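Local atomic coordinates of cytolethal distending toxin protein C (PDB entry 1SR4), a protein that forms one of the three subunits of the cytolethal distending toxin, a bacterial genotoxin, and probably contributes carbohydrate binding through its lectin-like fold. Residues H45-D50 against K69-A74. Numbering follows the deposited sequence.
Sequences HWELID and KVVGAA
Glu47 and Lys69 form an antiparallel hydrogen-bonded pair in the ricin-like beta-trefoil of this subunit, where the strand 64-69 runs out beside the strand 46-50 and gives way to a type II turn from Val70 to Ala73. Two backbone hydrogen bonds close the pair, Glu47 N to Lys69 O at 2.7 Å and Lys69 N to Glu47 O at 2.9 Å.

The two side chains run side by side in the same direction and end in a salt bridge, Lys69 NZ to Glu47 OE1 (3.0 Å), with the ammonium above the carboxylate plane. A bend at the last torsion of Lys69 (chi4 -56°), after an otherwise extended chain, turns NZ into the turn. There it also donates to Val70 O (2.8 Å) and Ala73 O, tying both ends of the turn to the strand pair.

Among apolar contacts, Trp46 CZ3 meets Val70 CG2 at 3.9 Å on the face away from the salt bridge, while the indole NE1 donates a hydrogen bond to Val31 O; Val71 CG2 packs against His45 CB and Glu47 CG.

Two waters bridge the segments. One links His45 O to Val71 N; the other donates to Glu47 OE2 and accepts from Gly72 N (2.9 Å).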
# COMPACT_ATOMS: atom_id res chain seq x y z
N HIS C 45 17.36 -11.24 1.18
CA HIS C 45 16.79 -10.30 0.22
C HIS C 45 16.57 -10.87 -1.17
O HIS C 45 17.36 -11.70 -1.65
CB HIS C 45 17.69 -9.06 0.04
CG HIS C 45 17.78 -8.18 1.24
ND1 HIS C 45 18.07 -6.83 1.14
CD2 HIS C 45 17.65 -8.44 2.56
CE1 HIS C 45 18.12 -6.30 2.36
NE2 HIS C 45 17.87 -7.26 3.24
N TRP C 46 15.51 -10.39 -1.82
CA TRP C 46 15.16 -10.76 -3.19
C TRP C 46 14.62 -9.52 -3.87
O TRP C 46 14.06 -8.63 -3.21
CB TRP C 46 14.04 -11.81 -3.23
CG TRP C 46 14.36 -13.07 -2.50
CD1 TRP C 46 14.05 -13.38 -1.22
CD2 TRP C 46 15.05 -14.20 -3.04
NE1 TRP C 46 14.50 -14.65 -0.92
CE2 TRP C 46 15.12 -15.17 -2.02
CE3 TRP C 46 15.62 -14.49 -4.28
CZ2 TRP C 46 15.73 -16.41 -2.21
CZ3 TRP C 46 16.21 -15.72 -4.47
CH2 TRP C 46 16.27 -16.67 -3.44
N GLU C 47 14.81 -9.47 -5.18
CA GLU C 47 14.27 -8.39 -5.99
C GLU C 47 13.05 -9.01 -6.64
O GLU C 47 13.12 -10.12 -7.18
CB GLU C 47 15.28 -7.95 -7.06
CG GLU C 47 16.56 -7.40 -6.45
CD GLU C 47 17.61 -7.09 -7.50
OE1 GLU C 47 17.55 -7.67 -8.61
OE2 GLU C 47 18.51 -6.27 -7.20
N LEU C 48 11.93 -8.31 -6.57
CA LEU C 48 10.71 -8.84 -7.14
C LEU C 48 10.57 -8.34 -8.57
O LEU C 48 10.44 -7.15 -8.78
CB LEU C 48 9.50 -8.39 -6.31
CG LEU C 48 8.14 -8.96 -6.72
CD1 LEU C 48 8.11 -10.46 -6.42
CD2 LEU C 48 7.00 -8.25 -5.95
N ILE C 49 10.61 -9.24 -9.55
CA ILE C 49 10.48 -8.81 -10.94
C ILE C 49 9.33 -9.54 -11.62
O ILE C 49 9.10 -10.72 -11.38
CB ILE C 49 11.80 -9.03 -11.72
CG1 ILE C 49 12.14 -10.52 -11.79
CG2 ILE C 49 12.96 -8.30 -11.04
CD1 ILE C 49 11.55 -11.20 -12.99
N ASP C 50 8.59 -8.84 -12.47
CA ASP C 50 7.45 -9.47 -13.15
C ASP C 50 7.89 -10.23 -14.38
O ASP C 50 8.70 -9.74 -15.16
CB ASP C 50 6.42 -8.42 -13.56
CG ASP C 50 5.78 -7.74 -12.37
OD1 ASP C 50 6.06 -8.15 -11.23
OD2 ASP C 50 4.98 -6.80 -12.57
N LYS C 69 14.53 -12.63 -7.63
CA LYS C 69 15.93 -12.51 -8.03
C LYS C 69 16.89 -12.11 -6.93
O LYS C 69 16.59 -11.27 -6.08
CB LYS C 69 16.03 -11.51 -9.19
CG LYS C 69 17.44 -11.28 -9.73
CD LYS C 69 17.44 -10.12 -10.73
CE LYS C 69 18.86 -9.69 -11.11
NZ LYS C 69 19.66 -9.32 -9.90
N VAL C 70 18.07 -12.73 -6.96
CA VAL C 70 19.13 -12.46 -6.00
C VAL C 70 19.70 -11.08 -6.30
O VAL C 70 19.85 -10.69 -7.45
CB VAL C 70 20.28 -13.50 -6.13
CG1 VAL C 70 21.45 -13.13 -5.23
CG2 VAL C 70 19.76 -14.90 -5.76
N VAL C 71 20.02 -10.34 -5.25
CA VAL C 71 20.59 -9.02 -5.44
C VAL C 71 22.00 -9.16 -6.04
O VAL C 71 22.82 -9.90 -5.52
CB VAL C 71 20.72 -8.28 -4.09
CG1 VAL C 71 21.46 -6.96 -4.28
CG2 VAL C 71 19.32 -8.03 -3.50
N GLY C 72 22.25 -8.45 -7.13
CA GLY C 72 23.57 -8.48 -7.75
C GLY C 72 23.95 -9.71 -8.58
O GLY C 72 25.11 -9.83 -8.99
N ALA C 73 23.00 -10.60 -8.86
CA ALA C 73 23.32 -11.79 -9.65
C ALA C 73 22.13 -12.24 -10.50
O ALA C 73 20.97 -11.99 -10.16
CB ALA C 73 23.74 -12.93 -8.74
N ALA C 74 22.44 -12.91 -11.60
CA ALA C 74 21.42 -13.40 -12.50
C ALA C 74 20.90 -14.75 -12.00
O ALA C 74 20.79 -15.71 -12.77
CB ALA C 74 21.99 -13.55 -13.92
O HOH W 1 19.84 -11.29 -2.44
O HOH W 2 20.68 -6.40 -8.49